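Local atomic coordinates of carboxylesterase SOBER1 (Arabidopsis thaliana, PDB entry 6AVX), a protein that hydrolyses carboxylic esters with a preference for short acyl chains, shows phospholipase A2 activity, and dampens the plant hypersensitive response triggered by the bacterial effector AvrBsT. Residues F28-L33 against W207-L212; L155-T160 against K202-W207. The protein carries 1 engineered substitution. All blocks are in the same frame, centred on the assembly; numbering follows the deposited sequence.

Interaction 1: F28-L33 against W207-L212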
ATOM      1  N   PHE A  28       9.313  14.399  -3.064  1.00  8.58           N
ATOM      2  CA  PHE A  28       8.243  14.823  -3.961  1.00  8.88           C
ATOM      3  C   PHE A  28       8.349  16.341  -4.028  1.00  9.04           C
ATOM      4  O   PHE A  28       7.695  17.078  -3.286  1.00 11.19           O
ATOM      5  CB  PHE A  28       6.885  14.369  -3.424  1.00  8.91           C
ATOM      6  CG  PHE A  28       6.676  12.877  -3.476  1.00  9.05           C
ATOM      7  CD1 PHE A  28       7.417  12.016  -2.677  1.00  9.13           C
ATOM      8  CD2 PHE A  28       5.722  12.330  -4.319  1.00 10.53           C
ATOM      9  CE1 PHE A  28       7.226  10.636  -2.730  1.00 10.00           C
ATOM     10  CE2 PHE A  28       5.527  10.953  -4.375  1.00 11.89           C
ATOM     11  CZ  PHE A  28       6.281  10.113  -3.582  1.00 11.15           C
ATOM     12  N   LYS A  29       9.230  16.805  -4.914  1.00  8.63           N
ATOM     13  CA  LYS A  29       9.666  18.197  -4.962  1.00  8.95           C
ATOM     14  C   LYS A  29       8.919  19.039  -5.987  1.00 10.35           C
ATOM     15  O   LYS A  29       9.217  20.231  -6.120  1.00 12.67           O
ATOM     16  CB  LYS A  29      11.170  18.257  -5.251  1.00  9.93           C
ATOM     17  CG  LYS A  29      12.004  17.629  -4.174  1.00 10.46           C
ATOM     18  CD  LYS A  29      13.476  17.814  -4.469  1.00 12.17           C
ATOM     19  CE  LYS A  29      14.364  17.124  -3.450  1.00 18.33           C
ATOM     20  NZ  LYS A  29      14.274  17.742  -2.109  1.00 21.00           N
ATOM     21  N   SER A  30       7.957  18.473  -6.698  1.00  8.89           N
ATOM     22  CA  SER A  30       7.287  19.210  -7.759  1.00  9.62           C
ATOM     23  C   SER A  30       6.389  20.312  -7.209  1.00 10.13           C
ATOM     24  O   SER A  30       5.871  20.236  -6.095  1.00 10.01           O
ATOM     25  CB  SER A  30       6.438  18.271  -8.608  1.00 10.99           C
ATOM     26  OG  SER A  30       5.384  17.715  -7.847  1.00 12.00           O
ATOM     27  N   SER A  31       6.173  21.337  -8.033  1.00  8.87           N
ATOM     28  CA  SER A  31       5.161  22.338  -7.707  1.00  9.84           C
ATOM     29  C   SER A  31       3.794  21.699  -7.515  1.00  9.95           C
ATOM     30  O   SER A  31       3.040  22.079  -6.615  1.00 10.16           O
ATOM     31  CB  SER A  31       5.094  23.397  -8.802  1.00 10.60           C
ATOM     32  OG  SER A  31       6.315  24.093  -8.912  1.00 12.46           O
ATOM     33  N   GLU A  32       3.463  20.710  -8.346  1.00  9.70           N
ATOM     34  CA  GLU A  32       2.130  20.125  -8.341  1.00 11.64           C
ATOM     35  C   GLU A  32       1.814  19.421  -7.035  1.00 12.09           C
ATOM     36  O   GLU A  32       0.653  19.382  -6.622  1.00 17.03           O
ATOM     37  CB  GLU A  32       1.986  19.139  -9.503  1.00 14.40           C
ATOM     38  CG  GLU A  32       1.928  19.789 -10.877  1.00 17.27           C
ATOM     39  CD  GLU A  32       3.286  20.080 -11.492  1.00 16.77           C
ATOM     40  OE1 GLU A  32       4.349  19.902 -10.848  1.00 14.28           O
ATOM     41  OE2 GLU A  32       3.293  20.486 -12.676  1.00 27.12           O
ATOM     42  N   LEU A  33       2.802  18.826  -6.388  1.00  9.99           N
ATOM     43  CA  LEU A  33       2.555  18.147  -5.129  1.00 11.79           C
ATOM     44  C   LEU A  33       2.916  18.997  -3.922  1.00  9.99           C
ATOM     45  O   LEU A  33       2.795  18.533  -2.785  1.00  9.78           O
ATOM     46  CB  LEU A  33       3.282  16.801  -5.110  1.00 20.37           C
ATOM     47  CG  LEU A  33       2.810  15.780  -6.168  1.00 23.54           C
ATOM     48  CD1 LEU A  33       3.114  14.391  -5.671  1.00 37.87           C
ATOM     49  CD2 LEU A  33       1.329  15.898  -6.509  1.00 34.49           C
ATOM     50  N   TRP A 207       3.145   9.640 -11.519  1.00  8.26           N
ATOM     51  CA  TRP A 207       1.852   8.963 -11.619  1.00  7.66           C
ATOM     52  C   TRP A 207       0.766   9.723 -10.865  1.00  7.06           C
ATOM     53  O   TRP A 207      -0.337   9.901 -11.384  1.00  8.71           O
ATOM     54  CB  TRP A 207       2.030   7.536 -11.109  1.00  8.72           C
ATOM     55  CG  TRP A 207       0.800   6.721 -10.836  1.00 10.98           C
ATOM     56  CD1 TRP A 207       0.066   5.990 -11.723  1.00 15.76           C
ATOM     57  CD2 TRP A 207       0.214   6.497  -9.547  1.00 11.75           C
ATOM     58  NE1 TRP A 207      -0.950   5.330 -11.053  1.00 11.51           N
ATOM     59  CE2 TRP A 207      -0.877   5.629  -9.721  1.00 13.65           C
ATOM     60  CE3 TRP A 207       0.520   6.942  -8.267  1.00 13.19           C
ATOM     61  CZ2 TRP A 207      -1.670   5.203  -8.650  1.00 10.92           C
ATOM     62  CZ3 TRP A 207      -0.268   6.522  -7.210  1.00 12.87           C
ATOM     63  CH2 TRP A 207      -1.341   5.660  -7.410  1.00 13.07           C
ATOM     64  N   ILE A 208       1.060  10.210  -9.660  1.00  7.23           N
ATOM     65  CA  ILE A 208       0.089  11.041  -8.951  1.00  8.27           C
ATOM     66  C   ILE A 208      -0.251  12.278  -9.770  1.00  8.42           C
ATOM     67  O   ILE A 208      -1.424  12.645  -9.911  1.00  9.04           O
ATOM     68  CB  ILE A 208       0.602  11.410  -7.548  1.00  7.68           C
ATOM     69  CG1 ILE A 208       0.701  10.154  -6.685  1.00  8.54           C
ATOM     70  CG2 ILE A 208      -0.337  12.404  -6.896  1.00 10.35           C
ATOM     71  CD1 ILE A 208       1.327  10.384  -5.309  1.00 11.98           C
ATOM     72  N   LYS A 209       0.771  12.945 -10.313  1.00  8.67           N
ATOM     73  CA  LYS A 209       0.536  14.132 -11.133  1.00  9.23           C
ATOM     74  C   LYS A 209      -0.363  13.820 -12.316  1.00  9.37           C
ATOM     75  O   LYS A 209      -1.259  14.603 -12.647  1.00  9.95           O
ATOM     76  CB  LYS A 209       1.861  14.700 -11.622  1.00 11.10           C
ATOM     77  CG  LYS A 209       2.639  15.383 -10.505  1.00 12.42           C
ATOM     78  CD  LYS A 209       4.041  15.765 -10.914  1.00 17.24           C
ATOM     79  CE  LYS A 209       4.047  16.608 -12.162  1.00 18.01           C
ATOM     80  NZ  LYS A 209       5.416  17.153 -12.421  1.00 31.12           N
ATOM     81  N   ARG A 210      -0.121  12.704 -12.987  1.00  8.64           N
ATOM     82  CA  ARG A 210      -0.944  12.324 -14.131  1.00 10.07           C
ATOM     83  C   ARG A 210      -2.372  12.041 -13.703  1.00 11.38           C
ATOM     84  O   ARG A 210      -3.329  12.428 -14.387  1.00 12.33           O
ATOM     85  CB  ARG A 210      -0.350  11.093 -14.803  1.00 13.00           C
ATOM     86  CG  ARG A 210      -1.056  10.639 -16.068  1.00 23.11           C
ATOM     87  CD  ARG A 210      -0.355   9.423 -16.675  1.00 36.94           C
ATOM     88  NE  ARG A 210       1.082   9.472 -16.410  1.00 42.24           N
ATOM     89  CZ  ARG A 210       1.753   8.632 -15.625  1.00 37.24           C
ATOM     90  NH1 ARG A 210       1.148   7.613 -15.028  1.00 43.83           N
ATOM     91  NH2 ARG A 210       3.054   8.806 -15.446  1.00 27.77           N
ATOM     92  N   ARG A 211      -2.546  11.369 -12.568  1.00 10.31           N
ATOM     93  CA  ARG A 211      -3.894  11.117 -12.071  1.00 12.12           C
ATOM     94  C   ARG A 211      -4.616  12.423 -11.773  1.00 12.14           C
ATOM     95  O   ARG A 211      -5.786  12.592 -12.142  1.00 15.12           O
ATOM     96  CB  ARG A 211      -3.819  10.246 -10.819  1.00 11.04           C
ATOM     97  CG  ARG A 211      -5.141  10.010 -10.113  1.00 20.25           C
ATOM     98  CD  ARG A 211      -6.180   9.317 -10.982  1.00 20.40           C
ATOM     99  NE  ARG A 211      -7.216   8.728 -10.149  1.00 13.18           N
ATOM    100  CZ  ARG A 211      -8.490   8.549 -10.502  1.00 22.62           C
ATOM    101  NH1 ARG A 211      -8.905   8.928 -11.708  1.00 33.00           N
ATOM    102  NH2 ARG A 211      -9.361   7.995  -9.642  1.00 14.49           N
ATOM    103  N   LEU A 212      -3.926  13.369 -11.135  1.00 11.52           N
ATOM    104  CA  LEU A 212      -4.525  14.667 -10.837  1.00 13.80           C
ATOM    105  C   LEU A 212      -4.864  15.421 -12.115  1.00 16.54           C
ATOM    106  O   LEU A 212      -5.882  16.123 -12.175  1.00 20.08           O
ATOM    107  CB  LEU A 212      -3.573  15.500  -9.979  1.00 16.06           C
ATOM    108  CG  LEU A 212      -3.336  15.007  -8.546  1.00 15.45           C
ATOM    109  CD1 LEU A 212      -2.267  15.842  -7.882  1.00 18.81           C
ATOM    110  CD2 LEU A 212      -4.618  15.037  -7.726  1.00 17.92           C
TER
HETATM  111  O   HOH W   1       4.179  18.967 -14.596  1.00 46.50           O

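Interaction 2: L155-T160 against K202-W207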
ATOM      1  N   LEU A 155      -0.752   1.489  -8.768  1.00  6.39           N
ATOM      2  CA  LEU A 155       0.611   1.453  -9.287  1.00  6.12           C
ATOM      3  C   LEU A 155       1.424   0.567  -8.360  1.00  5.87           C
ATOM      4  O   LEU A 155       1.580   0.898  -7.181  1.00  6.13           O
ATOM      5  CB  LEU A 155       1.221   2.853  -9.348  1.00  6.80           C
ATOM      6  CG  LEU A 155       2.716   2.880  -9.695  1.00  6.82           C
ATOM      7  CD1 LEU A 155       2.983   2.322 -11.081  1.00  8.98           C
ATOM      8  CD2 LEU A 155       3.246   4.279  -9.587  1.00  8.91           C
ATOM      9  N   TRP A 156       1.930  -0.541  -8.870  1.00  5.76           N
ATOM     10  CA  TRP A 156       2.709  -1.490  -8.090  1.00  5.98           C
ATOM     11  C   TRP A 156       4.156  -1.411  -8.545  1.00  6.72           C
ATOM     12  O   TRP A 156       4.434  -1.635  -9.725  1.00  9.30           O
ATOM     13  CB  TRP A 156       2.181  -2.895  -8.337  1.00  6.87           C
ATOM     14  CG  TRP A 156       2.684  -3.914  -7.371  1.00  5.88           C
ATOM     15  CD1 TRP A 156       3.968  -4.324  -7.181  1.00  7.21           C
ATOM     16  CD2 TRP A 156       1.895  -4.651  -6.435  1.00  6.32           C
ATOM     17  NE1 TRP A 156       4.025  -5.266  -6.185  1.00  7.33           N
ATOM     18  CE2 TRP A 156       2.756  -5.487  -5.711  1.00  6.80           C
ATOM     19  CE3 TRP A 156       0.526  -4.674  -6.142  1.00  7.37           C
ATOM     20  CZ2 TRP A 156       2.294  -6.349  -4.726  1.00  7.11           C
ATOM     21  CZ3 TRP A 156       0.067  -5.512  -5.162  1.00  7.97           C
ATOM     22  CH2 TRP A 156       0.950  -6.345  -4.463  1.00  7.83           C
ATOM     23  N   SER A 157       5.061  -1.100  -7.626  1.00  5.69           N
ATOM     24  CA  SER A 157       6.491  -0.989  -7.880  1.00  5.46           C
ATOM     25  C   SER A 157       7.178  -2.118  -7.129  1.00  6.82           C
ATOM     26  O   SER A 157       6.884  -2.332  -5.953  1.00  7.05           O
ATOM     27  CB  SER A 157       7.002   0.347  -7.343  1.00  6.80           C
ATOM     28  OG  SER A 157       6.387   1.444  -8.012  1.00  7.57           O
ATOM     29  N   HIS A 158       8.073  -2.855  -7.783  1.00  6.35           N
ATOM     30  CA  HIS A 158       8.726  -3.981  -7.115  1.00  7.52           C
ATOM     31  C   HIS A 158      10.127  -4.164  -7.674  1.00  7.35           C
ATOM     32  O   HIS A 158      10.341  -4.066  -8.891  1.00  7.88           O
ATOM     33  CB  HIS A 158       7.928  -5.272  -7.298  1.00  6.40           C
ATOM     34  CG  HIS A 158       7.925  -6.181  -6.108  1.00  6.25           C
ATOM     35  ND1 HIS A 158       6.769  -6.470  -5.409  1.00  6.83           N
ATOM     36  CD2 HIS A 158       8.917  -6.873  -5.497  1.00  7.04           C
ATOM     37  CE1 HIS A 158       7.056  -7.295  -4.419  1.00  5.87           C
ATOM     38  NE2 HIS A 158       8.355  -7.549  -4.443  1.00  6.49           N
ATOM     39  N   GLY A 159      11.064  -4.459  -6.781  1.00  6.47           N
ATOM     40  CA  GLY A 159      12.433  -4.727  -7.182  1.00  8.15           C
ATOM     41  C   GLY A 159      12.588  -6.173  -7.603  1.00  7.72           C
ATOM     42  O   GLY A 159      12.111  -7.092  -6.944  1.00  8.12           O
ATOM     43  N   THR A 160      13.289  -6.375  -8.722  1.00  8.17           N
ATOM     44  CA  THR A 160      13.421  -7.728  -9.241  1.00  9.79           C
ATOM     45  C   THR A 160      14.268  -8.614  -8.342  1.00  9.02           C
ATOM     46  O   THR A 160      14.113  -9.838  -8.375  1.00 10.13           O
ATOM     47  CB  THR A 160      14.036  -7.744 -10.642  1.00 13.68           C
ATOM     48  OG1 THR A 160      15.351  -7.188 -10.604  1.00 14.60           O
ATOM     49  CG2 THR A 160      13.196  -6.961 -11.627  1.00 13.01           C
ATOM     50  N   LYS A 202      10.131   9.144  -7.565  1.00  9.26           N
ATOM     51  CA  LYS A 202       9.839  10.127  -8.603  1.00  8.18           C
ATOM     52  C   LYS A 202       8.807   9.591  -9.587  1.00  9.54           C
ATOM     53  O   LYS A 202       7.980  10.346 -10.109  1.00  8.96           O
ATOM     54  CB  LYS A 202      11.113  10.493  -9.362  1.00 11.57           C
ATOM     55  CG  LYS A 202      12.212  11.118  -8.544  1.00 13.51           C
ATOM     56  CD  LYS A 202      11.810  12.406  -7.907  1.00 16.91           C
ATOM     57  CE  LYS A 202      13.019  13.046  -7.229  1.00 15.72           C
ATOM     58  NZ  LYS A 202      12.676  14.319  -6.562  1.00 18.06           N
ATOM     59  N   TYR A 203       8.865   8.300  -9.893  1.00  8.53           N
ATOM     60  CA  TYR A 203       7.872   7.720 -10.789  1.00  9.53           C
ATOM     61  C   TYR A 203       6.488   7.719 -10.155  1.00  8.16           C
ATOM     62  O   TYR A 203       5.485   8.019 -10.824  1.00  9.70           O
ATOM     63  CB  TYR A 203       8.285   6.300 -11.144  1.00 10.19           C
ATOM     64  CG  TYR A 203       7.541   5.723 -12.315  1.00 10.97           C
ATOM     65  CD1 TYR A 203       7.948   6.008 -13.610  1.00 14.67           C
ATOM     66  CD2 TYR A 203       6.442   4.889 -12.147  1.00 12.95           C
ATOM     67  CE1 TYR A 203       7.288   5.486 -14.702  1.00 17.78           C
ATOM     68  CE2 TYR A 203       5.775   4.358 -13.239  1.00 15.47           C
ATOM     69  CZ  TYR A 203       6.201   4.671 -14.511  1.00 14.75           C
ATOM     70  OH  TYR A 203       5.551   4.154 -15.605  1.00 19.07           O
ATOM     71  N   ILE A 204       6.404   7.410  -8.857  1.00  7.44           N
ATOM     72  CA  ILE A 204       5.136   7.539  -8.152  1.00  7.03           C
ATOM     73  C   ILE A 204       4.641   8.977  -8.212  1.00  7.23           C
ATOM     74  O   ILE A 204       3.449   9.229  -8.442  1.00  7.63           O
ATOM     75  CB  ILE A 204       5.273   7.022  -6.708  1.00  7.82           C
ATOM     76  CG1 ILE A 204       5.527   5.510  -6.708  1.00  7.20           C
ATOM     77  CG2 ILE A 204       4.026   7.374  -5.886  1.00  8.24           C
ATOM     78  CD1 ILE A 204       6.135   4.998  -5.438  1.00  9.28           C
ATOM     79  N   GLU A 205       5.531   9.946  -7.975  1.00  8.18           N
ATOM     80  CA  GLU A 205       5.131  11.351  -8.054  1.00  7.92           C
ATOM     81  C   GLU A 205       4.555  11.675  -9.422  1.00  7.70           C
ATOM     82  O   GLU A 205       3.519  12.335  -9.526  1.00  7.68           O
ATOM     83  CB  GLU A 205       6.323  12.258  -7.761  1.00  7.79           C
ATOM     84  CG  GLU A 205       5.994  13.753  -7.905  1.00  9.74           C
ATOM     85  CD  GLU A 205       7.151  14.647  -7.547  1.00  8.93           C
ATOM     86  OE1 GLU A 205       8.289  14.273  -7.892  1.00 11.94           O
ATOM     87  OE2 GLU A 205       6.924  15.679  -6.899  1.00  9.57           O
ATOM     88  N   SER A 206       5.216  11.222 -10.481  1.00  7.97           N
ATOM     89  CA  SER A 206       4.720  11.483 -11.830  1.00  9.15           C
ATOM     90  C   SER A 206       3.351  10.850 -12.048  1.00  8.40           C
ATOM     91  O   SER A 206       2.494  11.430 -12.725  1.00  8.75           O
ATOM     92  CB  SER A 206       5.716  10.964 -12.860  1.00 11.98           C
ATOM     93  OG  SER A 206       6.927  11.691 -12.799  1.00 16.71           O
ATOM     94  N   TRP A 207       3.145   9.640 -11.519  1.00  8.26           N
ATOM     95  CA  TRP A 207       1.852   8.963 -11.619  1.00  7.66           C
ATOM     96  C   TRP A 207       0.766   9.723 -10.865  1.00  7.06           C
ATOM     97  O   TRP A 207      -0.337   9.901 -11.384  1.00  8.71           O
ATOM     98  CB  TRP A 207       2.030   7.536 -11.109  1.00  8.72           C
ATOM     99  CG  TRP A 207       0.800   6.721 -10.836  1.00 10.98           C
ATOM    100  CD1 TRP A 207       0.066   5.990 -11.723  1.00 15.76           C
ATOM    101  CD2 TRP A 207       0.214   6.497  -9.547  1.00 11.75           C
ATOM    102  NE1 TRP A 207      -0.950   5.330 -11.053  1.00 11.51           N
ATOM    103  CE2 TRP A 207      -0.877   5.629  -9.721  1.00 13.65           C
ATOM    104  CE3 TRP A 207       0.520   6.942  -8.267  1.00 13.19           C
ATOM    105  CZ2 TRP A 207      -1.670   5.203  -8.650  1.00 10.92           C
ATOM    106  CZ3 TRP A 207      -0.268   6.522  -7.210  1.00 12.87           C
ATOM    107  CH2 TRP A 207      -1.341   5.660  -7.410  1.00 13.07           C
TER

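Interaction 1: F28-L33 against W207-L212
The loop F28-L33 bends past the last turns of helix 198-212 and comes closest at E32 and K209, whose CA atoms are 6.8 Å apart. Toward solvent, the K209 chain crosses that of E32 at a slant: its CG meets E32 CB, its CE lies against the carboxylate, and NZ reaches E32 OE1 at 3.3 Å, a salt bridge whose hydrogen bond is weak. A turn at chi3 (54°) swings the ammonium end round to the carboxylate. A water bridges the pair, donating to E32 OE2 at 2.6 Å and accepting from K209 NZ. In the alpha/beta-hydrolase fold this helix is the last one, packed on the central parallel sheet, where I208 and L212 touch F103 of strand 102-107; the loop leading to strand 37-39 lies along its flank. Beneath the ion pair the chemistry turns apolar. L33 lies across I208 at about a right angle and puts CD2 3.9 Å from I208 CG2 and 3.8 Å from L212 CD1. F28 adds a looser touch, its CE2 4.3 Å from I208 CD1. S30 OG accepts from L33 N (3.2 Å), an ST motif, and also hydrogen-bonds to E205 on the helix.

Interaction 2: L155-T160 against K202-W207
L155 pushes its side chain from the sheet into the angle between Y203, I204 and W207, the main packing of strand 155-159 against helix 202-207. Strand and helix run nearly antiparallel with their axes 10.3 Å apart, as in the layered alpha/beta-hydrolase fold, where helices cover both sides of a parallel sheet. The indole of W207 lies flat against the leucine. L155 CB sits over one face, 3.7 Å from the centroid of the five-membered ring and only 18° off its normal, a CH-pi contact. L155 CD2 rests on the same ring system, 3.7 Å from W207 CG. The leucine and the indole run past one another in opposing directions. With CG anti to the backbone N (chi1 172°), the leucine reaches outward along the indole to the helix. There CD1 meets the Y203 ring at its edge, near the ring plane, 4.1 Å from CE2; CD2, lying on the indole, is also 3.9 Å from I204 CG1, with Y203 CD2 near it too. Y203 thus offers an edge where W207 offers a face; its hydroxyl hydrogen-bonds to E185 on the neighbouring strand 184-189. I204 and W207 also touch A129 of strand 127-131, which spreads the helix over more than one strand. S157 OG, two residues after L155, approaches I204 CG1 loosely, at 4.4 Å, and the S157 side chain is about 10 Å from that of D162, probably the acid of the charge relay system. Farther along the strand, W156 NE1 donates to H158 ND1 at 3.1 Å, almost straight (170°), with each partner atom in the plane of the other ring.

Both interactions use helix 198-212 and share W207, but they engage different parts of its surface. Interaction 2 is a buried, apolar contact with the sheet, without a hydrogen bond between its segments. Interaction 1, farther from the centre of the chain, is partly buried: leucine and isoleucine methyls lie under a water-linked salt bridge on the solvent side. The two contacts, with centres 13 Å apart, meet at E205, whose side chain leaves the helix away from strand 155-159 and reaches the loop. The helix thus meets the sheet through interaction 2 and the loop 28-33 through interaction 1; in sequence, both segments of interaction 2 fall between F28 and L212.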